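Local coordinates for protein TRAP dicarboxylate transporter, DctP subunit (PDB 4P47) that probably serves as the periplasmic solute-binding subunit of a TRAP transporter, capturing a small solute, perhaps a dicarboxylate, for import, at residues L149-L154 against H235-Q240; L230-H235 against M291-L296. All blocks are in the same frame, centred on the assembly; numbering follows the deposited sequence.

Contact 1: residues L149-L154 against H235-Q240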
ATOM      1  N   LEU A 149       2.878   0.341   3.065  1.00  7.65           N
ATOM      2  CA  LEU A 149       3.850  -0.046   2.047  1.00  7.93           C
ATOM      3  C   LEU A 149       4.409   1.226   1.415  1.00  7.40           C
ATOM      4  O   LEU A 149       5.576   1.549   1.593  1.00 10.15           O
ATOM      5  CB  LEU A 149       3.247  -0.992   1.003  1.00  8.94           C
ATOM      6  CG  LEU A 149       4.236  -1.696   0.082  1.00  9.32           C
ATOM      7  CD1 LEU A 149       4.785  -0.748  -0.953  1.00 13.23           C
ATOM      8  CD2 LEU A 149       5.379  -2.353   0.831  1.00 14.74           C
ATOM      9  N   GLY A 150       3.565   1.993   0.741  1.00  7.62           N
ATOM     10  CA  GLY A 150       4.001   3.284   0.245  1.00  9.73           C
ATOM     11  C   GLY A 150       3.261   3.768  -0.983  1.00  6.17           C
ATOM     12  O   GLY A 150       2.370   3.103  -1.507  1.00  7.09           O
ATOM     13  N   PHE A 151       3.661   4.937  -1.456  1.00  6.53           N
ATOM     14  CA  PHE A 151       3.144   5.459  -2.709  1.00  5.81           C
ATOM     15  C   PHE A 151       3.695   4.709  -3.914  1.00  5.70           C
ATOM     16  O   PHE A 151       4.830   4.233  -3.936  1.00  6.95           O
ATOM     17  CB  PHE A 151       3.476   6.961  -2.841  1.00  7.85           C
ATOM     18  CG  PHE A 151       2.687   7.821  -1.903  1.00  8.46           C
ATOM     19  CD1 PHE A 151       1.359   8.113  -2.160  1.00  8.37           C
ATOM     20  CD2 PHE A 151       3.258   8.286  -0.734  1.00 10.06           C
ATOM     21  CE1 PHE A 151       0.634   8.869  -1.259  1.00  8.87           C
ATOM     22  CE2 PHE A 151       2.537   9.042   0.149  1.00  9.78           C
ATOM     23  CZ  PHE A 151       1.227   9.318  -0.108  1.00 10.42           C
ATOM     24  N   ARG A 152       2.859   4.639  -4.940  1.00  5.96           N
ATOM     25  CA  ARG A 152       3.281   4.191  -6.255  1.00  5.91           C
ATOM     26  C   ARG A 152       3.581   5.391  -7.126  1.00  6.49           C
ATOM     27  O   ARG A 152       2.743   6.288  -7.258  1.00  6.59           O
ATOM     28  CB  ARG A 152       2.199   3.319  -6.895  1.00  6.88           C
ATOM     29  CG  ARG A 152       1.760   2.180  -5.994  1.00  5.98           C
ATOM     30  CD  ARG A 152       0.836   1.224  -6.684  1.00  6.39           C
ATOM     31  NE  ARG A 152       1.504   0.453  -7.732  1.00  5.94           N
ATOM     32  CZ  ARG A 152       2.196  -0.657  -7.548  1.00  6.28           C
ATOM     33  NH1 ARG A 152       2.350  -1.172  -6.347  1.00  6.42           N
ATOM     34  NH2 ARG A 152       2.723  -1.256  -8.595  1.00  6.54           N
ATOM     35  N   ASN A 153       4.790   5.406  -7.682  1.00  5.22           N
ATOM     36  CA  ASN A 153       5.300   6.461  -8.547  1.00  6.08           C
ATOM     37  C   ASN A 153       5.655   5.905  -9.931  1.00  5.54           C
ATOM     38  O   ASN A 153       5.412   4.726 -10.220  1.00  6.25           O
ATOM     39  CB  ASN A 153       6.488   7.128  -7.848  1.00  7.12           C
ATOM     40  CG  ASN A 153       6.070   7.853  -6.574  1.00  7.50           C
ATOM     41  OD1 ASN A 153       5.055   8.568  -6.543  1.00  7.65           O
ATOM     42  ND2 ASN A 153       6.840   7.677  -5.517  1.00  8.92           N
ATOM     43  N   LEU A 154       6.212   6.737 -10.798  1.00  5.30           N
ATOM     44  CA  LEU A 154       6.344   6.402 -12.215  1.00  5.56           C
ATOM     45  C   LEU A 154       7.746   6.692 -12.729  1.00  5.55           C
ATOM     46  O   LEU A 154       8.204   7.827 -12.654  1.00  6.26           O
ATOM     47  CB  LEU A 154       5.346   7.256 -13.003  1.00  6.50           C
ATOM     48  CG  LEU A 154       5.352   7.081 -14.514  1.00  7.11           C
ATOM     49  CD1 LEU A 154       4.934   5.687 -14.929  1.00  6.81           C
ATOM     50  CD2 LEU A 154       4.445   8.108 -15.158  1.00  8.31           C
ATOM     51  N   HIS A 235       0.321   8.264  -7.786  1.00  6.18           N
ATOM     52  CA  HIS A 235      -0.939   8.001  -8.463  1.00  6.03           C
ATOM     53  C   HIS A 235      -1.805   7.028  -7.690  1.00  7.55           C
ATOM     54  O   HIS A 235      -3.018   7.030  -7.875  1.00  6.99           O
ATOM     55  CB  HIS A 235      -0.736   7.541  -9.917  1.00  5.48           C
ATOM     56  CG  HIS A 235       0.163   6.357 -10.057  1.00  6.63           C
ATOM     57  ND1 HIS A 235       1.516   6.493 -10.246  1.00  5.86           N
ATOM     58  CD2 HIS A 235      -0.087   5.027 -10.016  1.00  5.62           C
ATOM     59  CE1 HIS A 235       2.067   5.295 -10.317  1.00  6.39           C
ATOM     60  NE2 HIS A 235       1.123   4.386 -10.182  1.00  5.49           N
ATOM     61  N   GLN A 236      -1.184   6.168  -6.889  1.00  5.94           N
ATOM     62  CA  GLN A 236      -1.898   5.344  -5.933  1.00  6.40           C
ATOM     63  C   GLN A 236      -1.060   5.275  -4.665  1.00  5.92           C
ATOM     64  O   GLN A 236       0.119   5.605  -4.670  1.00  6.35           O
ATOM     65  CB  GLN A 236      -2.085   3.933  -6.470  1.00  6.35           C
ATOM     66  CG  GLN A 236      -3.055   3.843  -7.625  1.00  6.36           C
ATOM     67  CD  GLN A 236      -2.929   2.512  -8.296  1.00  6.79           C
ATOM     68  OE1 GLN A 236      -1.902   2.206  -8.938  1.00  7.70           O
ATOM     69  NE2 GLN A 236      -3.933   1.680  -8.138  1.00  8.13           N
ATOM     70  N   TYR A 237      -1.701   4.865  -3.578  1.00  6.82           N
ATOM     71  CA  TYR A 237      -1.051   4.652  -2.296  1.00  7.35           C
ATOM     72  C   TYR A 237      -1.414   3.258  -1.858  1.00  6.57           C
ATOM     73  O   TYR A 237      -2.585   2.907  -1.891  1.00  7.08           O
ATOM     74  CB  TYR A 237      -1.543   5.643  -1.256  1.00  7.47           C
ATOM     75  CG  TYR A 237      -0.922   5.406   0.115  1.00  8.64           C
ATOM     76  CD1 TYR A 237       0.374   5.814   0.399  1.00  7.91           C
ATOM     77  CD2 TYR A 237      -1.639   4.783   1.126  1.00  8.65           C
ATOM     78  CE1 TYR A 237       0.941   5.594   1.656  1.00  8.93           C
ATOM     79  CE2 TYR A 237      -1.086   4.584   2.382  1.00  9.72           C
ATOM     80  CZ  TYR A 237       0.192   4.992   2.633  1.00  8.39           C
ATOM     81  OH  TYR A 237       0.721   4.787   3.895  1.00 11.15           O
ATOM     82  N   ASN A 238      -0.420   2.478  -1.434  1.00  7.01           N
ATOM     83  CA  ASN A 238      -0.622   1.120  -0.943  1.00  7.60           C
ATOM     84  C   ASN A 238      -0.514   1.063   0.592  1.00  9.04           C
ATOM     85  O   ASN A 238       0.593   0.992   1.137  1.00  7.42           O
ATOM     86  CB  ASN A 238       0.423   0.129  -1.529  1.00  7.41           C
ATOM     87  CG  ASN A 238       0.306  -0.122  -3.045  1.00  6.95           C
ATOM     88  OD1 ASN A 238       1.304  -0.440  -3.704  1.00  7.09           O
ATOM     89  ND2 ASN A 238      -0.889  -0.045  -3.570  1.00  8.54           N
ATOM     90  N   PRO A 239      -1.659   1.076   1.295  1.00  6.47           N
ATOM     91  CA  PRO A 239      -1.647   0.744   2.713  1.00  6.32           C
ATOM     92  C   PRO A 239      -1.608  -0.752   2.849  1.00  8.84           C
ATOM     93  O   PRO A 239      -2.112  -1.451   1.959  1.00  8.16           O
ATOM     94  CB  PRO A 239      -2.991   1.281   3.212  1.00  7.95           C
ATOM     95  CG  PRO A 239      -3.882   1.257   2.041  1.00  9.19           C
ATOM     96  CD  PRO A 239      -3.022   1.309   0.799  1.00  7.51           C
ATOM     97  N   GLN A 240      -1.022  -1.253   3.924  1.00  6.78           N
ATOM     98  CA  GLN A 240      -1.119  -2.665   4.224  1.00  7.58           C
ATOM     99  C   GLN A 240      -2.094  -2.867   5.355  1.00  7.09           C
ATOM    100  O   GLN A 240      -2.305  -1.961   6.191  1.00  9.74           O
ATOM    101  CB  GLN A 240       0.229  -3.254   4.553  1.00  7.78           C
ATOM    102  CG  GLN A 240       1.190  -3.059   3.399  1.00  8.26           C
ATOM    103  CD  GLN A 240       2.205  -4.143   3.314  1.00  8.06           C
ATOM    104  OE1 GLN A 240       2.787  -4.553   4.322  1.00 10.07           O
ATOM    105  NE2 GLN A 240       2.441  -4.619   2.106  1.00  9.01           N
TER

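Contact 2: residues L230-H235 against M291-L296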
ATOM      1  N   LEU A 230      12.186   9.770 -13.009  1.00  5.78           N
ATOM      2  CA  LEU A 230      11.208   9.418 -11.979  1.00  5.81           C
ATOM      3  C   LEU A 230      10.320  10.616 -11.719  1.00  5.55           C
ATOM      4  O   LEU A 230      10.830  11.731 -11.547  1.00  7.39           O
ATOM      5  CB  LEU A 230      11.922   9.052 -10.654  1.00  6.47           C
ATOM      6  CG  LEU A 230      11.057   8.936  -9.393  1.00  6.72           C
ATOM      7  CD1 LEU A 230       9.994   7.840  -9.539  1.00  7.97           C
ATOM      8  CD2 LEU A 230      11.867   8.653  -8.143  1.00  7.60           C
ATOM      9  N   THR A 231       9.006  10.397 -11.711  1.00  6.25           N
ATOM     10  CA  THR A 231       8.072  11.391 -11.219  1.00  6.19           C
ATOM     11  C   THR A 231       7.377  10.845 -10.011  1.00  6.85           C
ATOM     12  O   THR A 231       6.910   9.694 -10.005  1.00  6.22           O
ATOM     13  CB  THR A 231       7.029  11.761 -12.264  1.00  6.35           C
ATOM     14  OG1 THR A 231       7.719  12.364 -13.361  1.00  8.88           O
ATOM     15  CG2 THR A 231       6.002  12.773 -11.714  1.00  8.11           C
ATOM     16  N   LEU A 232       7.308  11.671  -8.970  1.00  7.10           N
ATOM     17  CA  LEU A 232       6.571  11.325  -7.769  1.00  6.94           C
ATOM     18  C   LEU A 232       5.083  11.568  -8.036  1.00  7.57           C
ATOM     19  O   LEU A 232       4.468  12.490  -7.501  1.00  8.27           O
ATOM     20  CB  LEU A 232       7.093  12.127  -6.580  1.00  6.42           C
ATOM     21  CG  LEU A 232       8.591  11.959  -6.286  1.00  8.37           C
ATOM     22  CD1 LEU A 232       8.972  12.670  -4.977  1.00 13.32           C
ATOM     23  CD2 LEU A 232       9.009  10.486  -6.238  1.00  9.71           C
ATOM     24  N   THR A 233       4.512  10.756  -8.909  1.00  6.38           N
ATOM     25  CA  THR A 233       3.103  10.908  -9.291  1.00  6.42           C
ATOM     26  C   THR A 233       2.171  10.623  -8.127  1.00  7.01           C
ATOM     27  O   THR A 233       1.070  11.159  -8.080  1.00  6.39           O
ATOM     28  CB  THR A 233       2.754   9.928 -10.411  1.00  6.08           C
ATOM     29  OG1 THR A 233       3.331   8.670 -10.093  1.00  6.33           O
ATOM     30  CG2 THR A 233       3.278  10.386 -11.760  1.00  7.17           C
ATOM     31  N   ARG A 234       2.597   9.772  -7.201  0.59  6.81           N
ATOM     32  CA  ARG A 234       1.741   9.317  -6.116  1.00  6.26           C
ATOM     33  C   ARG A 234       0.349   8.941  -6.651  0.59  7.57           C
ATOM     34  O   ARG A 234      -0.686   9.228  -6.047  0.59  6.63           O
ATOM     35  CB  ARG A 234       1.677  10.353  -4.983  0.59  7.57           C
ATOM     36  CG  ARG A 234       3.029  10.618  -4.351  0.59  7.69           C
ATOM     37  CD  ARG A 234       2.920  11.396  -3.055  0.59  7.89           C
ATOM     38  NE  ARG A 234       4.244  11.649  -2.494  0.59  8.82           N
ATOM     39  CZ  ARG A 234       4.969  12.732  -2.735  0.59 10.29           C
ATOM     40  NH1 ARG A 234       4.511  13.698  -3.513  0.59 14.09           N
ATOM     41  NH2 ARG A 234       6.165  12.857  -2.181  0.59 15.33           N
ATOM     42  N   HIS A 235       0.321   8.264  -7.786  1.00  6.18           N
ATOM     43  CA  HIS A 235      -0.939   8.001  -8.463  1.00  6.03           C
ATOM     44  C   HIS A 235      -1.805   7.028  -7.690  1.00  7.55           C
ATOM     45  O   HIS A 235      -3.018   7.030  -7.875  1.00  6.99           O
ATOM     46  CB  HIS A 235      -0.736   7.541  -9.917  1.00  5.48           C
ATOM     47  CG  HIS A 235       0.163   6.357 -10.057  1.00  6.63           C
ATOM     48  ND1 HIS A 235       1.516   6.493 -10.246  1.00  5.86           N
ATOM     49  CD2 HIS A 235      -0.087   5.027 -10.016  1.00  5.62           C
ATOM     50  CE1 HIS A 235       2.067   5.295 -10.317  1.00  6.39           C
ATOM     51  NE2 HIS A 235       1.123   4.386 -10.182  1.00  5.49           N
ATOM     52  N   MET A 291      19.368   9.803 -11.819  1.00  7.87           N
ATOM     53  CA  MET A 291      17.991   9.902 -12.263  1.00  8.69           C
ATOM     54  C   MET A 291      17.492  11.303 -11.985  1.00  8.79           C
ATOM     55  O   MET A 291      17.807  11.889 -10.956  1.00 11.33           O
ATOM     56  CB  MET A 291      17.112   8.897 -11.532  1.00  9.07           C
ATOM     57  CG  MET A 291      17.379   7.477 -11.915  1.00  8.45           C
ATOM     58  SD  MET A 291      16.126   6.326 -11.322  1.00 10.28           S
ATOM     59  CE  MET A 291      14.712   6.760 -12.330  1.00 11.66           C
ATOM     60  N   GLN A 292      16.656  11.821 -12.878  1.00  8.67           N
ATOM     61  CA  GLN A 292      16.046  13.125 -12.680  1.00  9.54           C
ATOM     62  C   GLN A 292      14.691  12.905 -12.023  1.00  7.94           C
ATOM     63  O   GLN A 292      13.859  12.184 -12.558  1.00  7.60           O
ATOM     64  CB  GLN A 292      15.861  13.822 -14.035  1.00 10.68           C
ATOM     65  CG  GLN A 292      15.125  15.182 -13.949  1.00 13.59           C
ATOM     66  CD  GLN A 292      14.882  15.866 -15.306  1.00 19.06           C
ATOM     67  OE1 GLN A 292      15.543  15.576 -16.297  1.00 19.29           O
ATOM     68  NE2 GLN A 292      13.922  16.784 -15.336  1.00 19.55           N
ATOM     69  N   VAL A 293      14.464  13.556 -10.892  1.00  8.63           N
ATOM     70  CA  VAL A 293      13.232  13.390 -10.127  1.00  9.53           C
ATOM     71  C   VAL A 293      12.349  14.637 -10.253  1.00  9.14           C
ATOM     72  O   VAL A 293      12.758  15.773  -9.963  1.00 12.60           O
ATOM     73  CB  VAL A 293      13.541  13.094  -8.646  1.00 10.86           C
ATOM     74  CG1 VAL A 293      12.263  12.833  -7.861  1.00 12.46           C
ATOM     75  CG2 VAL A 293      14.478  11.917  -8.524  1.00 11.45           C
ATOM     76  N   THR A 294      11.131  14.406 -10.701  1.00  7.89           N
ATOM     77  CA  THR A 294      10.161  15.457 -10.876  1.00  9.67           C
ATOM     78  C   THR A 294       9.064  15.323  -9.834  1.00  9.10           C
ATOM     79  O   THR A 294       8.560  14.237  -9.596  1.00  9.22           O
ATOM     80  CB  THR A 294       9.559  15.396 -12.296  1.00  9.41           C
ATOM     81  OG1 THR A 294      10.606  15.559 -13.265  1.00 13.17           O
ATOM     82  CG2 THR A 294       8.524  16.501 -12.490  1.00 12.83           C
ATOM     83  N   GLU A 295       8.722  16.436  -9.189  1.00 11.39           N
ATOM     84  CA  GLU A 295       7.595  16.491  -8.266  1.00 13.21           C
ATOM     85  C   GLU A 295       6.451  17.227  -8.929  1.00 15.04           C
ATOM     86  O   GLU A 295       6.661  18.102  -9.763  1.00 16.75           O
ATOM     87  CB  GLU A 295       7.984  17.232  -6.990  1.00 15.54           C
ATOM     88  CG  GLU A 295       9.056  16.534  -6.185  1.00 23.62           C
ATOM     89  CD  GLU A 295       9.370  17.258  -4.893  1.00 37.71           C
ATOM     90  OE1 GLU A 295       9.243  18.502  -4.864  1.00 42.60           O
ATOM     91  OE2 GLU A 295       9.743  16.583  -3.911  1.00 45.16           O
ATOM     92  N   LEU A 296       5.240  16.859  -8.550  1.00 12.63           N
ATOM     93  CA  LEU A 296       4.035  17.561  -8.970  1.00 12.38           C
ATOM     94  C   LEU A 296       3.518  18.493  -7.886  1.00 12.33           C
ATOM     95  O   LEU A 296       3.486  18.123  -6.716  1.00 13.17           O
ATOM     96  CB  LEU A 296       2.933  16.547  -9.292  1.00 13.03           C
ATOM     97  CG  LEU A 296       3.289  15.387 -10.218  1.00 13.27           C
ATOM     98  CD1 LEU A 296       2.114  14.448 -10.403  1.00 13.90           C
ATOM     99  CD2 LEU A 296       3.743  15.928 -11.570  1.00 14.93           C
TER
HETATM  100  O   HOH W   1       4.774  14.953  -6.429  1.00 13.67           O
HETATM  101  O   HOH W   2       7.929  15.013  -2.349  1.00 33.91           O

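Contact 1: residues L149-L154 against H235-Q240
Arg152 and Asn238 both start with CG anti to the carbonyl carbon (chi1 -53° and -67°), and Arg152 then kinks at chi3 (69°), which turns its guanidinium toward the asparagine amide. Arg152 NH1 reaches Asn238 OD1 at 2.9 Å, the acceptor lying in the guanidinium plane and the donor in the carbonyl plane. On the opposite face of the sheet Tyr237 sends CD1 over the centre of the Phe151 ring in a T-shaped pair, the ring centroids 4.7 Å apart. The antiparallel backbone carries a classic beta bulge: Leu149 N and Gly150 N both bond to Asn238 O, at 3.1 and 3.2 Å. At the backbone conformation of Gly150 a CB would jam against the carbonyl O of Leu149. Arg152 O sits 3.1 Å above the His235 ring, offset toward its rim. Arg152 NE forms a salt bridge with Glu212 OE1, to which His235 NE2 is hydrogen-bonded. A methionine in place of Arg152 would probably leave Asn238 OD1 without this donor and Glu212 without its salt-bridge mate. The pairing joins strands 141-156 and 229-245 near the centre of the chain, with Asn238 against Asn94 of strand 90-94 and Tyr237 against Ala120 of helix 117-125.

Contact 2: residues L230-H235 against M291-L296
Leu230 and Val293 sit side by side in a parallel beta pairing, where the short strand 292-295 lines up with the start of strand 229-245. The backbone bonds run in a regular zigzag, from Leu230 N to Gln292 O, Thr294 N to Leu230 O and Leu232 N to Thr294 O. On one face, CG of Leu230 lies opposite the backbone N (chi1 168°), which carries Leu230 CD2 alongside Val293 CG2, 4.2 Å away. Leu232 comes obliquely across the same valine, its CG meeting CG1, while its CD1 lies beside the aliphatic CG of Glu295. Met291, bent at chi3, brings its CE to Leu230 CB at 4.0 Å, and Leu283 and Ile286 of helix 254-288 pack on Leu230 from outside the pair. The other face holds Thr231 and Thr294, pointing the same way with CG2 anti to the backbone N in each (chi1 -64° and -60°). This puts Thr231 CG2 against Leu296 CD2, at roughly a right angle between the side chains, while Thr231 OG1 bonds to Val161 O. An inverse gamma turn centred on Leu232 bends the chain, and past it the strands separate: one water donates to Leu232 O at 2.7 Å and accepts from Leu296 N at 2.9 Å.

How the contacts relate
Strand 229-245 serves both contacts: its first part pairs in parallel with 291-296 in contact 2, its next part antiparallel with 149-154 in contact 1, and His235 belongs to both. The centres lie about 13 Å apart, contact 1 near the middle of the chain and contact 2 about 18 Å from it, centre to centre. Direct bonds tie them: Leu154 O probably accepts from Thr231 N at 2.9 Å, and Asn153 OD1 from Arg234 N at 2.8 Å, just after the turn at Leu232. Thr233 OG1 meets His235 ND1 at 2.8 Å, linking the turn to the ring beside Arg152. In this crystal a C-terminus occupies the ligand pocket; the geometry of these two contacts alone assigns neither to it.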